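Local coordinates for transcriptional regulator, putative (Pseudomonas syringae pv. tomato, PDB 2R5F), which probably acts as a DNA-binding transcription factor of the SorC family, with a putative sugar-binding domain that forms the crystallised fragment, at residues L228-G233 with V251-V256; S45-Y50 with R71-H76; Q58-I63 with S85-V90. All blocks are in the same frame, centred on the assembly; numbering follows the deposited sequence. Where two conformers were deposited one is given.

All three contacts lie in the same putative sugar-binding domain. Contact 1 is the deepest, ten of its eleven touching residues being buried; contact 2 has partly exposed Ser45 and His76, and contact 3 reaches the surface at Gln58. Contacts 1 and 3 each join neighbouring parallel strands of one sheet, on opposite sides of the chain's centre. Contact 1 is apolar on one face and turns polar where one strand gives way to a loop and the other to a helix. Contact 3 adds, near the start of its strands, a histidine–carboxylate bond whose carboxylate also meets an arginine. In contact 2 two helices meet without a hydrogen bond, and its helix 36-54 packs on contact 1.

Contact 1 of 3, residues L228-G233 with V251-V256; sequences LGLAGG and VLITDV
Leu228 carries its CG anti to the backbone N (chi1 180°), whereas Ile253 holds CG1 anti to the carbonyl carbon (chi1 -56°), and with these settings the two CD1 methyls meet at 3.7 Å. Leu230, two residues on and on the same face of the sheet, lies alongside Ile253, pointing the same way, with its CD2 at 3.6 Å from Ile253 CD1. Both leucines thus touch the same isoleucine methyl. Leu228 CD1 also reaches Val251 CG1, at 3.6 Å, but here the two side chains pass at a slant.

Beneath these side chains the backbones run parallel. Gly229 is gripped at both its polar atoms: its N donates to Val251 O at 2.7 Å, and its O accepts from Ile253 N at 2.9 Å in a bond nearly in line with the carbonyl. Further along, Ala231 N to Ile253 O is a weak bond. The two strands are the outer members of a beta-alpha-beta unit, strand 226-230, helix 237-245 and strand 251-255, a parallel topology as in Rossmann-like domains, to whose clan this putative sugar-binding domain belongs. Helix 237-245 covers the face of Leu252, where Ile240 touches both that leucine and Ala231; helix 36-54 lies over the other face, with Tyr50 on Leu228 and Val251.

After the weak Ala231 N bond, side chains take over. Thr254 OG1 donates to Ala231 O at 2.6 Å, in the carbonyl plane and on a lone pair. Asp255 N-caps helix 256-262. Its OD1 bonds to Thr258 OG1 and lies 3.1 Å from Gly232 CA, an approach that the bare alpha carbon of glycine accommodates. Thr258 OG1 is bonded to Gly233 N as well.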
ATOM      1  N   LEU A 228      -4.593  -1.804  -3.392  1.00 38.72           N
ATOM      2  CA  LEU A 228      -4.797  -0.405  -3.036  1.00 39.43           C
ATOM      3  C   LEU A 228      -3.430   0.236  -2.914  1.00 39.39           C
ATOM      4  O   LEU A 228      -2.652  -0.163  -2.042  1.00 40.31           O
ATOM      5  CB  LEU A 228      -5.559  -0.316  -1.694  1.00 39.35           C
ATOM      6  CG  LEU A 228      -5.953   1.006  -1.003  1.00 38.01           C
ATOM      7  CD1 LEU A 228      -6.669   1.944  -1.934  1.00 38.80           C
ATOM      8  CD2 LEU A 228      -6.849   0.751   0.203  1.00 39.61           C
ATOM      9  N   GLY A 229      -3.126   1.201  -3.781  1.00 38.83           N
ATOM     10  CA  GLY A 229      -1.969   2.082  -3.604  1.00 37.07           C
ATOM     11  C   GLY A 229      -2.252   3.388  -2.879  1.00 37.57           C
ATOM     12  O   GLY A 229      -3.187   4.107  -3.236  1.00 36.88           O
ATOM     13  N   LEU A 230      -1.417   3.721  -1.875  1.00 35.47           N
ATOM     14  CA  LEU A 230      -1.567   4.942  -1.122  1.00 35.85           C
ATOM     15  C   LEU A 230      -0.281   5.784  -1.229  1.00 36.39           C
ATOM     16  O   LEU A 230       0.682   5.476  -0.565  1.00 34.53           O
ATOM     17  CB  LEU A 230      -1.879   4.669   0.377  1.00 35.87           C
ATOM     18  CG  LEU A 230      -3.038   3.762   0.830  1.00 37.28           C
ATOM     19  CD1 LEU A 230      -3.039   3.646   2.332  1.00 37.71           C
ATOM     20  CD2 LEU A 230      -4.422   4.252   0.331  1.00 37.25           C
ATOM     21  N   ALA A 231      -0.298   6.849  -2.034  1.00 36.03           N
ATOM     22  CA  ALA A 231       0.921   7.610  -2.327  1.00 36.70           C
ATOM     23  C   ALA A 231       0.623   8.980  -2.932  1.00 35.95           C
ATOM     24  O   ALA A 231      -0.220   9.106  -3.794  1.00 36.80           O
ATOM     25  CB  ALA A 231       1.789   6.811  -3.313  1.00 36.39           C
ATOM     26  N   GLY A 232       1.353   9.987  -2.498  1.00 37.22           N
ATOM     27  CA  GLY A 232       1.316  11.315  -3.092  1.00 38.10           C
ATOM     28  C   GLY A 232       2.570  12.086  -2.754  1.00 38.63           C
ATOM     29  O   GLY A 232       3.311  11.693  -1.872  1.00 39.37           O
ATOM     30  N   GLY A 233       2.797  13.202  -3.428  1.00 39.21           N
ATOM     31  CA  GLY A 233       4.018  13.981  -3.252  1.00 41.28           C
ATOM     32  C   GLY A 233       4.670  14.210  -4.609  1.00 42.76           C
ATOM     33  O   GLY A 233       4.732  13.299  -5.435  1.00 42.39           O
ATOM     34  N   VAL A 251      -6.673   0.377  -7.168  1.00 41.68           N
ATOM     35  CA  VAL A 251      -7.163   1.610  -6.579  1.00 39.96           C
ATOM     36  C   VAL A 251      -5.950   2.440  -6.194  1.00 39.66           C
ATOM     37  O   VAL A 251      -4.983   1.940  -5.604  1.00 38.89           O
ATOM     38  CB  VAL A 251      -8.058   1.342  -5.319  1.00 40.90           C
ATOM     39  CG1 VAL A 251      -8.693   2.664  -4.765  1.00 39.87           C
ATOM     40  CG2 VAL A 251      -9.144   0.276  -5.624  1.00 40.02           C
ATOM     41  N   LEU A 252      -5.978   3.718  -6.558  1.00 38.51           N
ATOM     42  CA  LEU A 252      -4.956   4.643  -6.091  1.00 37.91           C
ATOM     43  C   LEU A 252      -5.645   5.753  -5.376  1.00 37.31           C
ATOM     44  O   LEU A 252      -6.583   6.322  -5.913  1.00 37.43           O
ATOM     45  CB  LEU A 252      -4.149   5.205  -7.278  1.00 37.42           C
ATOM     46  CG  LEU A 252      -3.249   6.396  -6.993  1.00 37.79           C
ATOM     47  CD1 LEU A 252      -2.003   6.033  -6.151  1.00 37.15           C
ATOM     48  CD2 LEU A 252      -2.898   7.051  -8.354  1.00 38.91           C
ATOM     49  N   ILE A 253      -5.201   6.033  -4.154  1.00 37.27           N
ATOM     50  CA  ILE A 253      -5.611   7.225  -3.429  1.00 37.83           C
ATOM     51  C   ILE A 253      -4.419   8.183  -3.348  1.00 38.60           C
ATOM     52  O   ILE A 253      -3.343   7.798  -2.903  1.00 37.43           O
ATOM     53  CB  ILE A 253      -6.110   6.904  -2.013  1.00 38.58           C
ATOM     54  CG1 ILE A 253      -7.265   5.864  -2.093  1.00 38.39           C
ATOM     55  CG2 ILE A 253      -6.525   8.207  -1.325  1.00 36.18           C
ATOM     56  CD1 ILE A 253      -7.721   5.321  -0.699  1.00 37.45           C
ATOM     57  N   THR A 254      -4.618   9.415  -3.832  1.00 38.27           N
ATOM     58  CA  THR A 254      -3.532  10.354  -3.978  1.00 37.07           C
ATOM     59  C   THR A 254      -4.058  11.773  -3.879  1.00 37.19           C
ATOM     60  O   THR A 254      -5.262  12.008  -3.915  1.00 38.11           O
ATOM     61  CB  THR A 254      -2.758  10.133  -5.337  1.00 37.14           C
ATOM     62  OG1 THR A 254      -1.530  10.856  -5.281  1.00 37.97           O
ATOM     63  CG2 THR A 254      -3.553  10.572  -6.564  1.00 33.86           C
ATOM     64  N   ASP A 255      -3.166  12.735  -3.770  1.00 38.02           N
ATOM     65  CA  ASP A 255      -3.588  14.148  -3.655  1.00 38.39           C
ATOM     66  C   ASP A 255      -3.772  14.814  -5.024  1.00 37.42           C
ATOM     67  O   ASP A 255      -3.383  14.244  -6.050  1.00 37.53           O
ATOM     68  CB  ASP A 255      -2.549  14.920  -2.823  1.00 39.19           C
ATOM     69  CG  ASP A 255      -1.166  14.853  -3.442  1.00 39.93           C
ATOM     70  OD1 ASP A 255      -0.564  13.769  -3.411  1.00 36.74           O
ATOM     71  OD2 ASP A 255      -0.705  15.873  -3.991  1.00 42.91           O
ATOM     72  N   VAL A 256      -4.345  16.024  -5.034  1.00 37.54           N
ATOM     73  CA  VAL A 256      -4.582  16.788  -6.267  1.00 37.81           C
ATOM     74  C   VAL A 256      -3.301  17.091  -7.058  1.00 37.07           C
ATOM     75  O   VAL A 256      -3.271  16.952  -8.259  1.00 36.91           O
ATOM     76  CB  VAL A 256      -5.281  18.200  -6.013  1.00 38.10           C
ATOM     77  CG1 VAL A 256      -5.625  18.869  -7.337  1.00 39.29           C
ATOM     78  CG2 VAL A 256      -6.501  18.088  -5.206  1.00 37.83           C
TER

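Contact 2 of 3, residues S45-Y50 with R71-H76; sequences SAAAHY and RAMVSH
His76 N is held twice, by Met73 O at 3.0 Å and more weakly by Ala72 O at 3.3 Å. These bonds hold His76 at the last turn, close to Met73, a selenomethionine, and both side chains reach across to Ser45, Ala47 and Ala48. No hydrogen bond links segments 45-50 and 71-76; what joins them is van der Waals packing and one CH-pi contact.

The His76 ring lies with one face over Ser45. Its chi1 of -81° carries the ring toward the serine, and chi2 of -78° turns the face to it: Ser45 CB stands 3.8 Å from the ring centroid and only 8° off the ring normal, a CH-pi contact made almost squarely over the centre. At the root of the ring, His76 CB touches Ala48 CB at 3.8 Å. The ring's NE2 is occupied elsewhere, in a hydrogen bond to Gln41 OE1, one turn before Ser45 on helix 36-54, so that helix engages the imidazole at a face and through a ring nitrogen.

Met73 works the other end of the interface. Its CG, anti to the backbone N, lies 3.6 Å from Ala47 CB and equally near Ala48 N. The chain then bends at its last torsion, and SE stays beside the same Ala47 methyl at 3.8 Å. Small residues let the two helices pack closely, the CA atoms of Ala48 and Met73 being 5.2 Å apart.

Helix 36-54 is wedged between this partner and the parallel strands of a Rossmann-like alpha/beta sheet: Ala46 and Tyr50 pack on strands 24-28 and 251-255, and Ala47 also touches Leu230 on strand 226-230. Helix 68-75 in turn rests on helix 101-115, where Val74 meets Leu107, Arg110 and Leu114.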
ATOM      1  N   SER A  45      -6.387   9.371   5.816  1.00 37.85           N
ATOM      2  CA  SER A  45      -7.795   9.573   6.194  1.00 37.12           C
ATOM      3  C   SER A  45      -8.802   9.033   5.177  1.00 36.64           C
ATOM      4  O   SER A  45      -9.771   8.377   5.549  1.00 35.55           O
ATOM      5  CB  SER A  45      -8.076  11.053   6.458  1.00 37.31           C
ATOM      6  OG  SER A  45      -9.465  11.213   6.700  1.00 39.42           O
ATOM      7  N   ALA A  46      -8.570   9.315   3.892  1.00 36.45           N
ATOM      8  CA  ALA A  46      -9.424   8.799   2.827  1.00 36.27           C
ATOM      9  C   ALA A  46      -9.346   7.262   2.793  1.00 36.73           C
ATOM     10  O   ALA A  46     -10.362   6.588   2.594  1.00 35.77           O
ATOM     11  CB  ALA A  46      -9.015   9.408   1.477  1.00 35.95           C
ATOM     12  N   ALA A  47      -8.143   6.727   3.014  1.00 37.13           N
ATOM     13  CA  ALA A  47      -7.888   5.270   3.080  1.00 38.45           C
ATOM     14  C   ALA A  47      -8.671   4.587   4.198  1.00 39.36           C
ATOM     15  O   ALA A  47      -9.288   3.526   3.987  1.00 38.78           O
ATOM     16  CB  ALA A  47      -6.387   5.003   3.266  1.00 38.89           C
ATOM     17  N   ALA A  48      -8.661   5.207   5.385  1.00 40.34           N
ATOM     18  CA  ALA A  48      -9.429   4.707   6.512  1.00 41.00           C
ATOM     19  C   ALA A  48     -10.899   4.563   6.147  1.00 41.96           C
ATOM     20  O   ALA A  48     -11.519   3.525   6.428  1.00 41.91           O
ATOM     21  CB  ALA A  48      -9.254   5.618   7.744  1.00 41.66           C
ATOM     22  N   HIS A  49     -11.448   5.610   5.527  0.50 42.46           N
ATOM     23  CA  HIS A  49     -12.862   5.669   5.142  0.50 43.32           C
ATOM     24  C   HIS A  49     -13.180   4.611   4.085  0.50 43.47           C
ATOM     25  O   HIS A  49     -14.191   3.926   4.182  0.50 43.68           O
ATOM     26  CB  HIS A  49     -13.235   7.073   4.614  0.50 43.26           C
ATOM     27  CG  HIS A  49     -13.356   8.127   5.678  0.50 44.22           C
ATOM     28  ND1 HIS A  49     -12.444   8.270   6.703  0.50 45.33           N
ATOM     29  CD2 HIS A  49     -14.269   9.114   5.850  0.50 45.11           C
ATOM     30  CE1 HIS A  49     -12.800   9.287   7.471  0.50 46.63           C
ATOM     31  NE2 HIS A  49     -13.904   9.819   6.973  0.50 45.58           N
ATOM     32  N   TYR A  50     -12.315   4.503   3.075  1.00 43.92           N
ATOM     33  CA  TYR A  50     -12.399   3.475   2.021  1.00 44.76           C
ATOM     34  C   TYR A  50     -12.554   2.062   2.601  1.00 46.14           C
ATOM     35  O   TYR A  50     -13.400   1.269   2.161  1.00 45.94           O
ATOM     36  CB  TYR A  50     -11.148   3.522   1.132  1.00 44.84           C
ATOM     37  CG  TYR A  50     -11.132   2.461   0.047  1.00 45.44           C
ATOM     38  CD1 TYR A  50     -11.770   2.675  -1.179  1.00 45.78           C
ATOM     39  CD2 TYR A  50     -10.508   1.240   0.252  1.00 45.86           C
ATOM     40  CE1 TYR A  50     -11.785   1.695  -2.164  1.00 45.34           C
ATOM     41  CE2 TYR A  50     -10.508   0.249  -0.743  1.00 46.34           C
ATOM     42  CZ  TYR A  50     -11.148   0.486  -1.941  1.00 45.49           C
ATOM     43  OH  TYR A  50     -11.156  -0.494  -2.921  1.00 46.71           O
ATOM     44  N   ARG A  71       0.708   3.917   7.950  1.00 40.39           N
ATOM     45  CA  ARG A  71       0.667   4.365   9.351  1.00 41.03           C
ATOM     46  C   ARG A  71      -0.361   5.481   9.549  1.00 40.38           C
ATOM     47  O   ARG A  71      -1.129   5.438  10.508  1.00 40.41           O
ATOM     48  CB  ARG A  71       2.039   4.826   9.823  1.00 41.38           C
ATOM     49  CG  ARG A  71       2.289   4.689  11.334  1.00 42.78           C
ATOM     50  CD  ARG A  71       3.758   5.022  11.672  1.00 44.25           C
ATOM     51  NE  ARG A  71       4.684   4.274  10.804  1.00 50.62           N
ATOM     52  CZ  ARG A  71       5.598   4.823   9.999  1.00 51.96           C
ATOM     53  NH1 ARG A  71       6.360   4.040   9.241  1.00 51.43           N
ATOM     54  NH2 ARG A  71       5.771   6.149   9.961  1.00 54.05           N
ATOM     55  N   ALA A  72      -0.387   6.475   8.651  1.00 39.30           N
ATOM     56  CA  ALA A  72      -1.424   7.507   8.697  1.00 38.64           C
ATOM     57  C   ALA A  72      -2.851   6.908   8.587  1.00 38.92           C
ATOM     58  O   ALA A  72      -3.756   7.313   9.309  1.00 37.95           O
ATOM     59  CB  ALA A  72      -1.192   8.557   7.618  1.00 38.55           C
HETATM   60  N   MSE A  73      -3.046   5.943   7.695  1.00 39.06           N
HETATM   61  CA  MSE A  73      -4.363   5.300   7.582  1.00 40.97           C
HETATM   62  C   MSE A  73      -4.765   4.687   8.909  1.00 40.59           C
HETATM   63  O   MSE A  73      -5.839   4.978   9.410  1.00 40.06           O
HETATM   64  CB  MSE A  73      -4.386   4.240   6.496  1.00 39.68           C
HETATM   65  CG  MSE A  73      -5.691   3.453   6.410  1.00 40.22           C
HETATM   66 SE   MSE A  73      -5.444   1.913   5.246  0.80 45.76          SE
HETATM   67  CE  MSE A  73      -4.658   0.663   6.524  1.00 36.97           C
ATOM     68  N   VAL A  74      -3.884   3.879   9.505  1.00 41.89           N
ATOM     69  CA  VAL A  74      -4.266   3.159  10.725  1.00 41.93           C
ATOM     70  C   VAL A  74      -4.626   4.138  11.843  1.00 42.73           C
ATOM     71  O   VAL A  74      -5.615   3.940  12.536  1.00 41.75           O
ATOM     72  CB  VAL A  74      -3.202   2.134  11.173  1.00 42.42           C
ATOM     73  CG1 VAL A  74      -3.501   1.619  12.611  1.00 42.04           C
ATOM     74  CG2 VAL A  74      -3.153   0.972  10.185  1.00 40.39           C
ATOM     75  N   SER A  75      -3.868   5.229  11.959  1.00 44.22           N
ATOM     76  CA  SER A  75      -4.112   6.220  13.006  1.00 46.18           C
ATOM     77  C   SER A  75      -5.412   7.007  12.826  1.00 46.71           C
ATOM     78  O   SER A  75      -5.874   7.660  13.766  1.00 47.06           O
ATOM     79  CB  SER A  75      -2.932   7.176  13.147  1.00 46.49           C
ATOM     80  OG  SER A  75      -3.043   8.207  12.189  1.00 48.77           O
ATOM     81  N   HIS A  76      -5.998   6.926  11.634  1.00 48.04           N
ATOM     82  CA  HIS A  76      -7.298   7.540  11.321  1.00 49.13           C
ATOM     83  C   HIS A  76      -8.488   6.607  11.502  1.00 50.15           C
ATOM     84  O   HIS A  76      -9.630   7.025  11.320  1.00 49.72           O
ATOM     85  CB  HIS A  76      -7.315   8.109   9.889  1.00 48.72           C
ATOM     86  CG  HIS A  76      -6.661   9.446   9.768  1.00 47.91           C
ATOM     87  ND1 HIS A  76      -7.285  10.614  10.152  1.00 48.75           N
ATOM     88  CD2 HIS A  76      -5.435   9.804   9.324  1.00 47.93           C
ATOM     89  CE1 HIS A  76      -6.474  11.635   9.942  1.00 47.97           C
ATOM     90  NE2 HIS A  76      -5.342  11.171   9.445  1.00 50.10           N
TER

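Contact 3 of 3, residues Q58-I63 with S85-V90; sequences QDHIGI and SAQEVV
The imidazole of His60 is approached from two directions by Gln87 and Glu88. At its edge, close to the ring plane, Glu88 OE2 accepts from ND1 in a nearly straight (171°) bond; its 2.5 Å is unusually short and not to be pressed. Glu88 chi1 of 55°, with the chain extended beyond CG, carries the carboxylate there, turned 58° from the ring. Over one face lies Gln87, whose CB sits 3.6 Å from the ring centroid in a CH-pi contact; the Gln87 amide beyond it stands steeply to the ring. The ring's tilt and rotation are thus both constrained. Glu88 OE2 also makes a salt bridge to Arg149, which probably favours the charged carboxylate. Gln87 NE2 is bonded to Ala57 O, and its side chain runs beside that of Gln58, pointing the same way.

On the other face Ile61 directs its CD1 to Ala86 CB, at 3.8 Å, and lies near Val89. Between the faces Ile61 is bonded twice, its N to Glu88 O and its O from Val90 N at 2.8 Å; Gln87 N–Asp59 O and Ile63 N–Val90 O follow at either end.

Strand 60-63 is flanked by parallel strands 88-94 and 155-162. Helices cover both faces, consistent with a Rossmann-like fold: helix 138-149 meets His60 and Val90 through Arg149 and Val146, and helix 101-115 packs on Ile61, Ile63 and Val89.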
ATOM      1  N   GLN A  58     -14.773 -11.210   4.404  1.00 45.78           N
ATOM      2  CA  GLN A  58     -14.108 -12.308   3.708  1.00 45.20           C
ATOM      3  C   GLN A  58     -12.708 -11.943   3.195  1.00 44.64           C
ATOM      4  O   GLN A  58     -11.938 -12.829   2.809  1.00 44.67           O
ATOM      5  CB  GLN A  58     -14.978 -12.791   2.549  1.00 45.43           C
ATOM      6  CG  GLN A  58     -15.660 -14.135   2.772  1.00 47.42           C
ATOM      7  CD  GLN A  58     -16.392 -14.230   4.108  1.00 50.16           C
ATOM      8  OE1 GLN A  58     -17.429 -13.587   4.317  1.00 51.90           O
ATOM      9  NE2 GLN A  58     -15.862 -15.047   5.012  1.00 49.66           N
ATOM     10  N   ASP A  59     -12.374 -10.656   3.219  1.00 43.47           N
ATOM     11  CA  ASP A  59     -11.081 -10.166   2.697  1.00 42.63           C
ATOM     12  C   ASP A  59      -9.904 -10.614   3.569  1.00 42.24           C
ATOM     13  O   ASP A  59      -9.983 -10.588   4.798  1.00 42.49           O
ATOM     14  CB  ASP A  59     -11.079  -8.636   2.594  1.00 42.27           C
ATOM     15  CG  ASP A  59     -11.600  -8.102   1.248  1.00 42.09           C
ATOM     16  OD1 ASP A  59     -11.492  -8.767   0.192  1.00 40.29           O
ATOM     17  OD2 ASP A  59     -12.104  -6.965   1.244  1.00 41.86           O
ATOM     18  N   HIS A  60      -8.829 -11.042   2.914  1.00 41.56           N
ATOM     19  CA  HIS A  60      -7.575 -11.380   3.558  1.00 41.03           C
ATOM     20  C   HIS A  60      -6.620 -10.272   3.158  1.00 40.81           C
ATOM     21  O   HIS A  60      -6.228 -10.195   1.992  1.00 40.69           O
ATOM     22  CB  HIS A  60      -7.054 -12.711   3.007  1.00 41.57           C
ATOM     23  CG  HIS A  60      -7.952 -13.883   3.276  1.00 42.17           C
ATOM     24  ND1 HIS A  60      -7.573 -14.945   4.065  1.00 42.99           N
ATOM     25  CD2 HIS A  60      -9.212 -14.153   2.860  1.00 44.77           C
ATOM     26  CE1 HIS A  60      -8.557 -15.821   4.121  1.00 44.30           C
ATOM     27  NE2 HIS A  60      -9.563 -15.367   3.396  1.00 44.61           N
ATOM     28  N   ILE A  61      -6.253  -9.432   4.121  1.00 39.38           N
ATOM     29  CA  ILE A  61      -5.529  -8.209   3.870  1.00 39.28           C
ATOM     30  C   ILE A  61      -4.018  -8.383   4.006  1.00 39.29           C
ATOM     31  O   ILE A  61      -3.563  -9.018   4.941  1.00 39.07           O
ATOM     32  CB  ILE A  61      -5.978  -7.118   4.853  1.00 39.27           C
ATOM     33  CG1 ILE A  61      -7.458  -6.796   4.628  1.00 38.63           C
ATOM     34  CG2 ILE A  61      -5.049  -5.872   4.743  1.00 37.19           C
ATOM     35  CD1 ILE A  61      -8.072  -6.002   5.726  1.00 40.29           C
ATOM     36  N   GLY A  62      -3.248  -7.844   3.059  1.00 39.23           N
ATOM     37  CA  GLY A  62      -1.787  -7.782   3.212  1.00 38.78           C
ATOM     38  C   GLY A  62      -1.464  -6.311   3.274  1.00 39.13           C
ATOM     39  O   GLY A  62      -2.088  -5.538   2.573  1.00 39.09           O
ATOM     40  N   ILE A  63      -0.532  -5.899   4.133  1.00 39.78           N
ATOM     41  CA  ILE A  63      -0.119  -4.493   4.146  1.00 40.58           C
ATOM     42  C   ILE A  63       1.409  -4.346   4.084  1.00 41.86           C
ATOM     43  O   ILE A  63       2.163  -5.133   4.675  1.00 40.09           O
ATOM     44  CB  ILE A  63      -0.674  -3.643   5.347  1.00 41.45           C
ATOM     45  CG1 ILE A  63      -0.069  -4.071   6.699  1.00 41.64           C
ATOM     46  CG2 ILE A  63      -2.199  -3.605   5.381  1.00 40.99           C
ATOM     47  CD1 ILE A  63      -0.133  -2.938   7.797  1.00 40.47           C
ATOM     48  N   SER A  85     -14.034  -7.847  11.058  1.00 49.28           N
ATOM     49  CA  SER A  85     -14.140  -7.047   9.834  1.00 48.28           C
ATOM     50  C   SER A  85     -13.251  -7.549   8.694  1.00 46.72           C
ATOM     51  O   SER A  85     -13.263  -6.983   7.605  1.00 47.50           O
ATOM     52  CB  SER A  85     -13.826  -5.585  10.147  1.00 48.49           C
ATOM     53  OG  SER A  85     -14.478  -5.181  11.348  1.00 50.33           O
ATOM     54  N   ALA A  86     -12.464  -8.590   8.955  1.00 44.95           N
ATOM     55  CA  ALA A  86     -11.632  -9.216   7.941  1.00 43.63           C
ATOM     56  C   ALA A  86     -11.215 -10.587   8.398  1.00 43.12           C
ATOM     57  O   ALA A  86     -11.275 -10.880   9.583  1.00 43.50           O
ATOM     58  CB  ALA A  86     -10.381  -8.347   7.619  1.00 43.10           C
ATOM     59  N   GLN A  87     -10.772 -11.426   7.461  1.00 42.68           N
ATOM     60  CA  GLN A  87     -10.185 -12.741   7.791  1.00 41.95           C
ATOM     61  C   GLN A  87      -8.781 -12.701   8.435  1.00 41.37           C
ATOM     62  O   GLN A  87      -8.526 -13.436   9.377  1.00 41.77           O
ATOM     63  CB  GLN A  87     -10.156 -13.652   6.551  1.00 42.29           C
ATOM     64  CG  GLN A  87     -11.523 -14.015   6.004  1.00 41.89           C
ATOM     65  CD  GLN A  87     -12.376 -14.673   7.061  1.00 44.47           C
ATOM     66  OE1 GLN A  87     -12.227 -15.858   7.337  1.00 46.70           O
ATOM     67  NE2 GLN A  87     -13.249 -13.898   7.685  1.00 43.66           N
ATOM     68  N   GLU A  88      -7.878 -11.858   7.942  1.00 40.34           N
ATOM     69  CA  GLU A  88      -6.525 -11.743   8.519  1.00 39.79           C
ATOM     70  C   GLU A  88      -5.811 -10.496   7.977  1.00 38.41           C
ATOM     71  O   GLU A  88      -6.243  -9.919   6.981  1.00 38.11           O
ATOM     72  CB  GLU A  88      -5.700 -12.990   8.177  1.00 40.34           C
ATOM     73  CG  GLU A  88      -5.651 -13.253   6.656  1.00 41.03           C
ATOM     74  CD  GLU A  88      -4.955 -14.537   6.251  1.00 42.91           C
ATOM     75  OE1 GLU A  88      -3.844 -14.805   6.751  1.00 48.93           O
ATOM     76  OE2 GLU A  88      -5.490 -15.255   5.380  1.00 48.44           O
ATOM     77  N   VAL A  89      -4.738 -10.089   8.653  1.00 36.37           N
ATOM     78  CA  VAL A  89      -3.857  -9.028   8.211  1.00 35.24           C
ATOM     79  C   VAL A  89      -2.461  -9.654   8.180  1.00 35.70           C
ATOM     80  O   VAL A  89      -1.983 -10.160   9.194  1.00 33.95           O
ATOM     81  CB  VAL A  89      -3.895  -7.822   9.174  1.00 35.01           C
ATOM     82  CG1 VAL A  89      -2.872  -6.736   8.762  1.00 33.56           C
ATOM     83  CG2 VAL A  89      -5.325  -7.256   9.216  1.00 34.77           C
ATOM     84  N   VAL A  90      -1.851  -9.664   6.996  1.00 35.18           N
ATOM     85  CA  VAL A  90      -0.525 -10.261   6.791  1.00 35.62           C
ATOM     86  C   VAL A  90       0.481  -9.136   6.556  1.00 36.45           C
ATOM     87  O   VAL A  90       0.231  -8.198   5.779  1.00 36.55           O
ATOM     88  CB  VAL A  90      -0.550 -11.284   5.607  1.00 35.48           C
ATOM     89  CG1 VAL A  90       0.828 -11.973   5.388  1.00 34.46           C
ATOM     90  CG2 VAL A  90      -1.664 -12.307   5.842  1.00 33.32           C
TER